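Local coordinates for protein probable zinc protease (Pseudomonas aeruginosa, PDB 4NNZ) that forms one subunit of a heterodimeric zinc protease of the peptidase M16 family and probably takes part in metal-dependent peptide hydrolysis, at residues His8-Ser11 against Lys17-Val20; Ile19-His24 against Ala368-Ser373; Gly232-Lys237 against Gly250-Ser255; Thr299-Phe304 against Ser309-Ser314. All blocks are in the same frame, centred on the assembly; numbering follows the deposited sequence.

In the fold
The four contacts fall into two pairs, one on each beta sheet of the chain. Contacts 1 and 2 share Ile19 and Val20 of strand 17-22: contact 1 joins it to edge strand 7-11, contact 2 to helix 367-379, and their centres are about 11 Å apart. Contacts 3 and 4 lie on the other sheet, also with centres about 11 Å apart, linked by a probable hydrogen bond, Phe251 N to Phe311 O at 2.9 Å. Contacts 2 and 4 come within about 8 Å at their nearest atoms, whereas the centres of contacts 1 and 3 are about 38 Å apart. The Lys17 side chain of contact 1 lies about 4 Å from bound PEG.

Contact 1: residues His8-Ser11 against Lys17-Val20; sequences HEFS and KVIV
His8 and Val20 form one of two hydrogen-bonded antiparallel pairs in this hairpin, each carbonyl accepting the other's amide: His8 N to Val20 O at 2.9 Å and Val20 N to His8 O at 3.0 Å. Phe10 and Val18 repeat the pattern, with Phe10 N to Val18 O at 3.1 Å and Val18 N to Phe10 O at 2.7 Å. Every backbone N and O of these four residues that faces the partner strand is therefore satisfied. His8 O also meets the CA-H of Ile19, as Val18 O does that of Glu9.

Beside the ladder, Phe10 lays a ring face over Val18, whose CB stands 3.6 Å from the ring centroid in a CH-pi contact; chi1 of 65°, between backbone N and carbonyl carbon, turns the ring across the strand. On the other face of the sheet, Glu9 and Lys17 form a salt bridge, although crowding at Glu9 OE1 makes its detail doubtful. Each also has a second partner, Glu378 for Lys17 NZ and Trp384 for Glu9 OE2.

Strand 17-22 continues the sheet by bonding Leu192 and Val194 of strand 190-196, while helix 200-211 packs against the Val20 face and helix 367-379 against that of Ile19.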
loop_
_atom_site.group_PDB
_atom_site.type_symbol
_atom_site.label_atom_id
_atom_site.label_comp_id
_atom_site.label_asym_id
_atom_site.label_seq_id
_atom_site.Cartn_x
_atom_site.Cartn_y
_atom_site.Cartn_z
ATOM N N HIS A 8 2.735 38.370 -5.342
ATOM C CA HIS A 8 3.503 38.489 -4.116
ATOM C C HIS A 8 3.410 37.323 -3.165
ATOM O O HIS A 8 2.364 36.776 -2.989
ATOM C CB HIS A 8 3.001 39.667 -3.344
ATOM C CG HIS A 8 2.822 40.894 -4.160
ATOM N ND1 HIS A 8 3.841 41.786 -4.384
ATOM C CD2 HIS A 8 1.738 41.393 -4.788
ATOM C CE1 HIS A 8 3.393 42.779 -5.124
ATOM N NE2 HIS A 8 2.120 42.562 -5.382
ATOM N N GLU A 9 4.508 36.977 -2.516
ATOM C CA GLU A 9 4.527 35.884 -1.573
ATOM C C GLU A 9 5.025 36.259 -0.181
ATOM O O GLU A 9 6.143 36.684 -0.020
ATOM C CB GLU A 9 5.416 34.823 -2.171
ATOM C CG GLU A 9 5.980 33.790 -1.242
ATOM C CD GLU A 9 6.499 32.602 -1.998
ATOM O OE1 GLU A 9 6.595 31.518 -1.413
ATOM O OE2 GLU A 9 6.814 32.745 -3.182
ATOM N N PHE A 10 4.192 36.075 0.826
ATOM C CA PHE A 10 4.622 36.254 2.198
ATOM C C PHE A 10 4.137 35.141 3.100
ATOM O O PHE A 10 3.177 34.514 2.802
ATOM C CB PHE A 10 4.173 37.596 2.727
ATOM C CG PHE A 10 2.697 37.746 2.820
ATOM C CD1 PHE A 10 1.961 38.067 1.718
ATOM C CD2 PHE A 10 2.060 37.594 4.015
ATOM C CE1 PHE A 10 0.615 38.230 1.800
ATOM C CE2 PHE A 10 0.713 37.759 4.113
ATOM C CZ PHE A 10 -0.011 38.078 2.998
ATOM N N SER A 11 4.820 34.885 4.195
ATOM C CA SER A 11 4.364 33.866 5.110
ATOM C C SER A 11 4.185 34.380 6.489
ATOM O O SER A 11 5.047 34.976 7.020
ATOM C CB SER A 11 5.332 32.718 5.171
ATOM O OG SER A 11 5.797 32.383 3.902
ATOM N N LYS A 17 1.564 30.283 4.405
ATOM C CA LYS A 17 2.120 30.966 3.266
ATOM C C LYS A 17 0.985 31.625 2.556
ATOM O O LYS A 17 -0.057 31.056 2.429
ATOM C CB LYS A 17 2.785 29.975 2.342
ATOM C CG LYS A 17 3.567 30.599 1.219
ATOM C CD LYS A 17 4.352 29.557 0.455
ATOM C CE LYS A 17 5.556 30.153 -0.237
ATOM N NZ LYS A 17 6.497 29.127 -0.730
ATOM N N VAL A 18 1.176 32.855 2.130
ATOM C CA VAL A 18 0.126 33.576 1.462
ATOM C C VAL A 18 0.609 34.010 0.107
ATOM O O VAL A 18 1.681 34.521 -0.020
ATOM C CB VAL A 18 -0.357 34.777 2.288
ATOM C CG1 VAL A 18 -1.480 35.471 1.576
ATOM C CG2 VAL A 18 -0.820 34.338 3.659
ATOM N N ILE A 19 -0.179 33.760 -0.914
ATOM C CA ILE A 19 0.175 34.203 -2.235
ATOM C C ILE A 19 -0.916 35.050 -2.816
ATOM O O ILE A 19 -2.057 34.692 -2.766
ATOM C CB ILE A 19 0.499 33.043 -3.165
ATOM C CG1 ILE A 19 1.675 32.258 -2.622
ATOM C CG2 ILE A 19 0.876 33.580 -4.518
ATOM C CD1 ILE A 19 1.927 30.949 -3.300
ATOM N N VAL A 20 -0.549 36.206 -3.330
ATOM C CA VAL A 20 -1.520 37.149 -3.855
ATOM C C VAL A 20 -1.209 37.639 -5.241
ATOM O O VAL A 20 -0.144 38.124 -5.488
ATOM C CB VAL A 20 -1.634 38.384 -2.965
ATOM C CG1 VAL A 20 -2.725 39.270 -3.461
ATOM C CG2 VAL A 20 -1.946 37.987 -1.557
#

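Contact 2: residues Ile19-His24 against Ala368-Ser373; sequences IVREDH and AAQASS
Arg21 and Gln370 make the one direct polar link between strand 17-22 and helix 367-379 here. Arg21 NH1 donates to Gln370 OE1 at 2.6 Å, but the N-H...O angle of 130° shows a bent, weak bond despite the short separation. OE1 comes in at the edge of the guanidinium, near its plane, while the two flat groups are turned 64° against each other and the side chains cross at about a right angle. Arg21 runs extended from the strand and then bends at chi3 (-61°), which brings the NH1 end against the glutamine. On the other side of the amide, Gln370 NE2 has a weak bond to Ser366 O.

Charged groups contribute less across the gap: Asp23 OD2 stays 4.4 Å from Gln370 NE2, and this carboxylate is committed instead to a salt bridge with Arg25.

Within the helix, two serines turn back on the preceding turn. Ser372 OG bonds Ala368 O at 3.1 Å and Ser373 OG bonds Ala369 O at 3.0 Å; each carbonyl also receives the amide of the same serine, from the opposite face of its plane.

Apolar contacts adjoin this link. Arg21 and Ile19 both touch Ile374, and Ala371 packs on strands 190-196 and 28-35, so the contact ties an N-terminal strand to a helix some 344 residues later, packed on one face of the mixed sheet.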
loop_
_atom_site.group_PDB
_atom_site.type_symbol
_atom_site.label_atom_id
_atom_site.label_comp_id
_atom_site.label_asym_id
_atom_site.label_seq_id
_atom_site.Cartn_x
_atom_site.Cartn_y
_atom_site.Cartn_z
ATOM N N ILE A 19 -0.179 33.760 -0.914
ATOM C CA ILE A 19 0.175 34.203 -2.235
ATOM C C ILE A 19 -0.916 35.050 -2.816
ATOM O O ILE A 19 -2.057 34.692 -2.766
ATOM C CB ILE A 19 0.499 33.043 -3.165
ATOM C CG1 ILE A 19 1.675 32.258 -2.622
ATOM C CG2 ILE A 19 0.876 33.580 -4.518
ATOM C CD1 ILE A 19 1.927 30.949 -3.300
ATOM N N VAL A 20 -0.549 36.206 -3.330
ATOM C CA VAL A 20 -1.520 37.149 -3.855
ATOM C C VAL A 20 -1.209 37.639 -5.241
ATOM O O VAL A 20 -0.144 38.124 -5.488
ATOM C CB VAL A 20 -1.634 38.384 -2.965
ATOM C CG1 VAL A 20 -2.725 39.270 -3.461
ATOM C CG2 VAL A 20 -1.946 37.987 -1.557
ATOM N N ARG A 21 -2.169 37.530 -6.135
ATOM C CA ARG A 21 -2.044 38.155 -7.427
ATOM C C ARG A 21 -3.179 39.096 -7.748
ATOM O O ARG A 21 -4.322 38.740 -7.674
ATOM C CB ARG A 21 -1.934 37.138 -8.523
ATOM C CG ARG A 21 -1.604 37.810 -9.818
ATOM C CD ARG A 21 -1.541 36.809 -10.918
ATOM N NE ARG A 21 -0.514 35.841 -10.634
ATOM C CZ ARG A 21 -0.184 34.867 -11.455
ATOM N NH1 ARG A 21 -0.802 34.754 -12.605
ATOM N NH2 ARG A 21 0.755 34.017 -11.121
ATOM N N GLU A 22 -2.835 40.312 -8.124
ATOM C CA GLU A 22 -3.806 41.333 -8.408
ATOM C C GLU A 22 -4.235 41.310 -9.846
ATOM O O GLU A 22 -3.428 41.234 -10.720
ATOM C CB GLU A 22 -3.214 42.677 -8.071
ATOM C CG GLU A 22 -2.742 42.750 -6.642
ATOM C CD GLU A 22 -1.863 43.939 -6.372
ATOM O OE1 GLU A 22 -1.660 44.283 -5.192
ATOM O OE2 GLU A 22 -1.377 44.524 -7.346
ATOM N N ASP A 23 -5.531 41.312 -10.074
ATOM C CA ASP A 23 -6.080 41.456 -11.397
ATOM C C ASP A 23 -7.340 42.280 -11.265
ATOM O O ASP A 23 -8.305 41.821 -10.732
ATOM C CB ASP A 23 -6.372 40.073 -11.951
ATOM C CG ASP A 23 -6.974 40.097 -13.311
ATOM O OD1 ASP A 23 -7.546 41.109 -13.692
ATOM O OD2 ASP A 23 -6.892 39.088 -14.016
ATOM N N HIS A 24 -7.335 43.500 -11.760
ATOM C CA HIS A 24 -8.438 44.424 -11.536
ATOM C C HIS A 24 -9.426 44.528 -12.688
ATOM O O HIS A 24 -10.224 45.421 -12.742
ATOM C CB HIS A 24 -7.932 45.797 -11.116
ATOM C CG HIS A 24 -6.716 45.753 -10.260
ATOM N ND1 HIS A 24 -6.776 45.771 -8.891
ATOM C CD2 HIS A 24 -5.408 45.694 -10.576
ATOM C CE1 HIS A 24 -5.557 45.725 -8.396
ATOM N NE2 HIS A 24 -4.706 45.677 -9.400
ATOM N N ALA A 368 -9.456 32.117 -11.400
ATOM C CA ALA A 368 -9.581 30.846 -10.734
ATOM C C ALA A 368 -8.533 29.839 -11.130
ATOM O O ALA A 368 -8.034 29.138 -10.308
ATOM C CB ALA A 368 -10.953 30.274 -10.947
ATOM N N ALA A 369 -8.235 29.748 -12.401
ATOM C CA ALA A 369 -7.204 28.869 -12.866
ATOM C C ALA A 369 -5.837 29.254 -12.377
ATOM O O ALA A 369 -5.045 28.404 -12.065
ATOM C CB ALA A 369 -7.224 28.771 -14.371
ATOM N N GLN A 370 -5.542 30.534 -12.355
ATOM C CA GLN A 370 -4.255 30.974 -11.904
ATOM C C GLN A 370 -4.119 30.631 -10.471
ATOM O O GLN A 370 -3.085 30.233 -10.042
ATOM C CB GLN A 370 -4.080 32.464 -12.087
ATOM C CG GLN A 370 -4.084 32.927 -13.512
ATOM C CD GLN A 370 -4.161 34.421 -13.627
ATOM O OE1 GLN A 370 -3.160 35.109 -13.594
ATOM N NE2 GLN A 370 -5.345 34.924 -13.772
ATOM N N ALA A 371 -5.176 30.808 -9.723
ATOM C CA ALA A 371 -5.168 30.473 -8.323
ATOM C C ALA A 371 -4.957 28.998 -8.061
ATOM O O ALA A 371 -4.234 28.642 -7.191
ATOM C CB ALA A 371 -6.422 30.964 -7.658
ATOM N N SER A 372 -5.609 28.150 -8.815
ATOM C CA SER A 372 -5.382 26.740 -8.735
ATOM C C SER A 372 -3.998 26.298 -9.146
ATOM O O SER A 372 -3.453 25.394 -8.562
ATOM C CB SER A 372 -6.416 26.018 -9.526
ATOM O OG SER A 372 -7.646 26.318 -8.990
ATOM N N SER A 373 -3.443 26.918 -10.167
ATOM C CA SER A 373 -2.110 26.581 -10.576
ATOM C C SER A 373 -1.155 26.898 -9.461
ATOM O O SER A 373 -0.244 26.165 -9.211
ATOM C CB SER A 373 -1.703 27.374 -11.791
ATOM O OG SER A 373 -2.470 27.034 -12.896
#

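Contact 3: residues Gly232-Lys237 against Gly250-Ser255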
loop_
_atom_site.group_PDB
_atom_site.type_symbol
_atom_site.label_atom_id
_atom_site.label_comp_id
_atom_site.label_asym_id
_atom_site.label_seq_id
_atom_site.Cartn_x
_atom_site.Cartn_y
_atom_site.Cartn_z
ATOM N N GLY A 232 8.617 -4.245 -12.466
ATOM C CA GLY A 232 8.288 -5.465 -13.152
ATOM C C GLY A 232 7.050 -5.327 -13.987
ATOM O O GLY A 232 6.447 -4.308 -14.001
ATOM N N GLU A 233 6.680 -6.374 -14.686
ATOM C CA GLU A 233 5.592 -6.337 -15.620
ATOM C C GLU A 233 4.391 -6.892 -14.934
ATOM O O GLU A 233 4.401 -8.009 -14.541
ATOM C CB GLU A 233 5.944 -7.240 -16.788
ATOM C CG GLU A 233 5.394 -6.878 -18.155
ATOM C CD GLU A 233 6.000 -7.713 -19.284
ATOM O OE1 GLU A 233 7.071 -8.283 -19.111
ATOM O OE2 GLU A 233 5.418 -7.795 -20.366
ATOM N N ARG A 234 3.351 -6.094 -14.777
ATOM C CA ARG A 234 2.130 -6.538 -14.144
ATOM C C ARG A 234 1.017 -6.505 -15.144
ATOM O O ARG A 234 0.784 -5.515 -15.713
ATOM C CB ARG A 234 1.736 -5.617 -12.997
ATOM C CG ARG A 234 2.750 -5.424 -11.906
ATOM C CD ARG A 234 3.817 -4.470 -12.329
ATOM N NE ARG A 234 3.601 -3.181 -11.751
ATOM C CZ ARG A 234 4.228 -2.098 -12.122
ATOM N NH1 ARG A 234 5.121 -2.134 -13.067
ATOM N NH2 ARG A 234 3.975 -0.993 -11.517
ATOM N N ARG A 235 0.325 -7.604 -15.329
ATOM C CA ARG A 235 -0.813 -7.652 -16.200
ATOM C C ARG A 235 -2.069 -7.986 -15.416
ATOM O O ARG A 235 -2.063 -8.887 -14.657
ATOM C CB ARG A 235 -0.554 -8.667 -17.292
ATOM C CG ARG A 235 0.806 -8.497 -17.896
ATOM C CD ARG A 235 1.093 -9.452 -19.012
ATOM N NE ARG A 235 0.070 -9.389 -20.007
ATOM C CZ ARG A 235 0.134 -8.682 -21.111
ATOM N NH1 ARG A 235 1.198 -7.966 -21.399
ATOM N NH2 ARG A 235 -0.894 -8.705 -21.912
ATOM N N LEU A 236 -3.146 -7.228 -15.608
ATOM C CA LEU A 236 -4.414 -7.440 -14.906
ATOM C C LEU A 236 -5.527 -7.806 -15.832
ATOM O O LEU A 236 -5.585 -7.334 -16.908
ATOM C CB LEU A 236 -4.864 -6.204 -14.182
ATOM C CG LEU A 236 -4.420 -6.050 -12.772
ATOM C CD1 LEU A 236 -2.960 -5.735 -12.830
ATOM C CD2 LEU A 236 -5.175 -4.912 -12.157
ATOM N N LYS A 237 -6.395 -8.687 -15.394
ATOM C CA LYS A 237 -7.591 -8.996 -16.115
ATOM C C LYS A 237 -8.769 -8.814 -15.217
ATOM O O LYS A 237 -8.846 -9.432 -14.212
ATOM C CB LYS A 237 -7.553 -10.426 -16.577
ATOM C CG LYS A 237 -8.339 -10.640 -17.838
ATOM C CD LYS A 237 -8.333 -12.074 -18.263
ATOM C CE LYS A 237 -7.165 -12.326 -19.166
ATOM N NZ LYS A 237 -7.468 -13.283 -20.259
ATOM N N GLY A 250 -0.069 1.563 -18.207
ATOM C CA GLY A 250 0.583 2.598 -17.441
ATOM C C GLY A 250 2.058 2.380 -17.274
ATOM O O GLY A 250 2.458 1.309 -17.034
ATOM N N PHE A 251 2.856 3.414 -17.400
ATOM C CA PHE A 251 4.279 3.300 -17.176
ATOM C C PHE A 251 4.766 4.108 -15.994
ATOM O O PHE A 251 4.498 5.254 -15.909
ATOM C CB PHE A 251 5.014 3.720 -18.419
ATOM C CG PHE A 251 4.914 2.742 -19.529
ATOM C CD1 PHE A 251 5.711 1.665 -19.562
ATOM C CD2 PHE A 251 4.008 2.909 -20.527
ATOM C CE1 PHE A 251 5.634 0.770 -20.572
ATOM C CE2 PHE A 251 3.911 2.008 -21.537
ATOM C CZ PHE A 251 4.732 0.933 -21.555
ATOM N N ASN A 252 5.478 3.484 -15.078
ATOM C CA ASN A 252 5.977 4.193 -13.920
ATOM C C ASN A 252 7.061 5.145 -14.297
ATOM O O ASN A 252 8.010 4.785 -14.943
ATOM C CB ASN A 252 6.528 3.246 -12.871
ATOM C CG ASN A 252 5.481 2.407 -12.224
ATOM O OD1 ASN A 252 5.215 1.329 -12.656
ATOM N ND2 ASN A 252 4.914 2.895 -11.170
ATOM N N VAL A 253 6.914 6.376 -13.876
ATOM C CA VAL A 253 7.772 7.434 -14.337
ATOM C C VAL A 253 7.954 8.486 -13.292
ATOM O O VAL A 253 7.296 8.482 -12.312
ATOM C CB VAL A 253 7.260 8.106 -15.611
ATOM C CG1 VAL A 253 7.463 7.231 -16.807
ATOM C CG2 VAL A 253 5.827 8.503 -15.468
ATOM N N PRO A 254 8.869 9.394 -13.508
ATOM C CA PRO A 254 9.037 10.544 -12.641
ATOM C C PRO A 254 8.071 11.687 -12.883
ATOM O O PRO A 254 7.405 11.767 -13.863
ATOM C CB PRO A 254 10.445 10.991 -12.950
ATOM C CG PRO A 254 10.687 10.505 -14.301
ATOM C CD PRO A 254 10.023 9.202 -14.371
ATOM N N SER A 255 8.051 12.609 -11.958
ATOM C CA SER A 255 7.338 13.841 -12.108
ATOM C C SER A 255 8.261 14.913 -11.600
ATOM O O SER A 255 9.309 14.619 -11.122
ATOM C CB SER A 255 6.008 13.814 -11.385
ATOM O OG SER A 255 6.123 14.258 -10.087
#
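The guanidinium of Arg234 and the carboxamide of Asn252 lie nearly coplanar, their planes 14° apart, and meet edge to edge; within the two segments the polar partners come in at the guanidinium rim. Asn252 OD1 sits 7° out of the guanidinium plane and accepts from Arg234 NH2 at 2.9 Å, a nearly straight bond with an N-H...O angle of 168°. On a different edge, Arg234 NH1 turns back to its own strand and bonds Gly232 O at 2.7 Å, the oxygen tilted out of the guanidinium plane. The chain is bent at chi2 and chi3, which lets the head group serve both acceptors. Thr416 and Pro154 pack against the arginine side chain.

The backbones do not pair: the nearest CA atoms, those of Arg234 and Gly250, are 9.8 Å apart, because strand 415-422 lies between strands 233-240 and 246-253 in the sheet. The side-chain bond bridges across that middle strand. Strand 233-240 is at the edge within its own chain, yet pairs antiparallel with a strand of a second copy of this protein, so the sheet continues across the interface.

Asn252 ND2 donates to Ala152 O while OD1 accepts from the arginine, which settles how the amide is turned. Arg234 NE adds a weak bond to Ala151 O. The partners identified for this buried cation are neutral carbonyl oxygens, whose dipoles probably help to stabilise its charge.

Contact 4: residues Thr299-Phe304 against Ser309-Ser314; sequences TYYDAF and SLFVLS
Tyr300 and Val312 form the hydrogen-bonded antiparallel pair near the connecting end of this hairpin, with Tyr300 N to Val312 O at 3.1 Å and Val312 N to Tyr300 O at 2.9 Å. Val312 O is also approached by Thr299 CA at 3.0 Å, a CA-H...O contact. On one face of the sheet Tyr301 crosses Phe311 at about a right angle, its CB touching Phe311 CD2 at 3.9 Å; the ring planes stand at 38°, neither stacked nor edge-to-face. The phenol ring turns its edge to the backbone as well, CD1 lying 3.3 Å from Leu310 O in the ring plane.

Past the ladder the strands separate, and a side chain takes over the bonding: Ser309 OG donates to Asp302 O at 2.8 Å. With OG anti to the backbone N (chi1 -170°), the hydroxyl reaches across toward the departing chain.

In the next shell, Asp302 OD1 accepts from Phe304 N at 2.6 Å, an Asx turn that shapes the start of the connection. The turn carries Ala303 N over the centre of one face of the Tyr301 ring, and Tyr301 OH is held by a hydrogen bond to Pro254 O.

Strand 246-253 flanks strand 309-317 on the side away from strand 294-301, bonding Ser309, Phe311 and Leu313. Helix 262-276 packs on Tyr301 and Ala303, and helix 140-152 meets Leu310.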
loop_
_atom_site.group_PDB
_atom_site.type_symbol
_atom_site.label_atom_id
_atom_site.label_comp_id
_atom_site.label_asym_id
_atom_site.label_seq_id
_atom_site.Cartn_x
_atom_site.Cartn_y
_atom_site.Cartn_z
ATOM N N THR A 299 -4.298 9.374 -23.763
ATOM C CA THR A 299 -3.188 9.378 -22.857
ATOM C C THR A 299 -3.437 10.362 -21.748
ATOM O O THR A 299 -4.100 11.351 -21.925
ATOM C CB THR A 299 -1.860 9.742 -23.533
ATOM O OG1 THR A 299 -1.819 11.132 -23.774
ATOM C CG2 THR A 299 -1.708 9.071 -24.794
ATOM N N TYR A 300 -2.932 10.049 -20.577
ATOM C CA TYR A 300 -2.945 10.978 -19.502
ATOM C C TYR A 300 -1.642 10.867 -18.751
ATOM O O TYR A 300 -1.206 9.801 -18.490
ATOM C CB TYR A 300 -4.152 10.691 -18.630
ATOM C CG TYR A 300 -4.215 11.441 -17.331
ATOM C CD1 TYR A 300 -4.533 12.774 -17.285
ATOM C CD2 TYR A 300 -3.959 10.800 -16.144
ATOM C CE1 TYR A 300 -4.587 13.452 -16.090
ATOM C CE2 TYR A 300 -4.005 11.469 -14.949
ATOM C CZ TYR A 300 -4.327 12.789 -14.920
ATOM O OH TYR A 300 -4.383 13.421 -13.702
ATOM N N TYR A 301 -0.978 11.969 -18.478
ATOM C CA TYR A 301 0.196 12.000 -17.619
ATOM C C TYR A 301 0.218 13.255 -16.779
ATOM O O TYR A 301 0.269 14.316 -17.330
ATOM C CB TYR A 301 1.442 11.969 -18.485
ATOM C CG TYR A 301 2.736 12.241 -17.777
ATOM C CD1 TYR A 301 3.084 11.538 -16.666
ATOM C CD2 TYR A 301 3.611 13.179 -18.242
ATOM C CE1 TYR A 301 4.250 11.769 -16.022
ATOM C CE2 TYR A 301 4.791 13.413 -17.603
ATOM C CZ TYR A 301 5.096 12.691 -16.491
ATOM O OH TYR A 301 6.250 12.885 -15.836
ATOM N N ASP A 302 0.201 13.150 -15.460
ATOM C CA ASP A 302 0.329 14.324 -14.622
ATOM C C ASP A 302 1.761 14.512 -14.218
ATOM O O ASP A 302 2.310 13.717 -13.529
ATOM C CB ASP A 302 -0.524 14.218 -13.375
ATOM C CG ASP A 302 -0.492 15.471 -12.545
ATOM O OD1 ASP A 302 0.347 16.322 -12.792
ATOM O OD2 ASP A 302 -1.301 15.617 -11.631
ATOM N N ALA A 303 2.348 15.595 -14.675
ATOM C CA ALA A 303 3.730 15.892 -14.449
ATOM C C ALA A 303 3.949 16.664 -13.187
ATOM O O ALA A 303 5.060 16.932 -12.829
ATOM C CB ALA A 303 4.273 16.671 -15.611
ATOM N N PHE A 304 2.878 17.019 -12.508
ATOM C CA PHE A 304 2.968 17.868 -11.342
ATOM C C PHE A 304 2.623 17.217 -10.020
ATOM O O PHE A 304 1.936 17.770 -9.230
ATOM C CB PHE A 304 2.193 19.153 -11.538
ATOM C CG PHE A 304 2.599 19.894 -12.740
ATOM C CD1 PHE A 304 3.694 20.680 -12.719
ATOM C CD2 PHE A 304 1.911 19.762 -13.896
ATOM C CE1 PHE A 304 4.090 21.352 -13.820
ATOM C CE2 PHE A 304 2.300 20.422 -15.007
ATOM C CZ PHE A 304 3.394 21.223 -14.969
ATOM N N SER A 309 4.961 9.386 -10.791
ATOM C CA SER A 309 3.811 9.467 -11.629
ATOM C C SER A 309 3.682 8.322 -12.600
ATOM O O SER A 309 4.460 7.429 -12.614
ATOM C CB SER A 309 3.794 10.792 -12.363
ATOM O OG SER A 309 2.574 10.964 -13.009
ATOM N N LEU A 310 2.639 8.384 -13.393
ATOM C CA LEU A 310 2.260 7.346 -14.298
ATOM C C LEU A 310 1.974 7.924 -15.657
ATOM O O LEU A 310 1.313 8.910 -15.758
ATOM C CB LEU A 310 0.991 6.735 -13.776
ATOM C CG LEU A 310 0.887 5.349 -13.195
ATOM C CD1 LEU A 310 -0.518 4.866 -13.384
ATOM C CD2 LEU A 310 1.835 4.375 -13.843
ATOM N N PHE A 311 2.463 7.287 -16.701
ATOM C CA PHE A 311 2.163 7.684 -18.048
ATOM C C PHE A 311 1.167 6.710 -18.577
ATOM O O PHE A 311 1.438 5.572 -18.681
ATOM C CB PHE A 311 3.405 7.640 -18.917
ATOM C CG PHE A 311 3.208 8.213 -20.282
ATOM C CD1 PHE A 311 2.633 7.478 -21.275
ATOM C CD2 PHE A 311 3.599 9.482 -20.563
ATOM C CE1 PHE A 311 2.450 8.000 -22.515
ATOM C CE2 PHE A 311 3.423 10.007 -21.806
ATOM C CZ PHE A 311 2.848 9.268 -22.779
ATOM N N VAL A 312 -0.007 7.185 -18.918
ATOM C CA VAL A 312 -1.116 6.308 -19.160
ATOM C C VAL A 312 -1.671 6.276 -20.559
ATOM O O VAL A 312 -1.802 7.252 -21.202
ATOM C CB VAL A 312 -2.238 6.561 -18.158
ATOM C CG1 VAL A 312 -3.358 5.590 -18.363
ATOM C CG2 VAL A 312 -1.712 6.385 -16.771
ATOM N N LEU A 313 -1.996 5.094 -21.013
ATOM C CA LEU A 313 -2.575 4.905 -22.309
ATOM C C LEU A 313 -3.915 4.216 -22.199
ATOM O O LEU A 313 -4.095 3.321 -21.429
ATOM C CB LEU A 313 -1.648 4.085 -23.167
ATOM C CG LEU A 313 -0.581 4.895 -23.857
ATOM C CD1 LEU A 313 0.731 4.782 -23.137
ATOM C CD2 LEU A 313 -0.446 4.464 -25.287
ATOM N N SER A 314 -4.870 4.687 -22.966
ATOM C CA SER A 314 -6.173 4.093 -23.004
ATOM C C SER A 314 -6.668 3.854 -24.419
ATOM O O SER A 314 -6.692 4.754 -25.207
ATOM C CB SER A 314 -7.110 5.022 -22.309
ATOM O OG SER A 314 -7.887 4.327 -21.421
#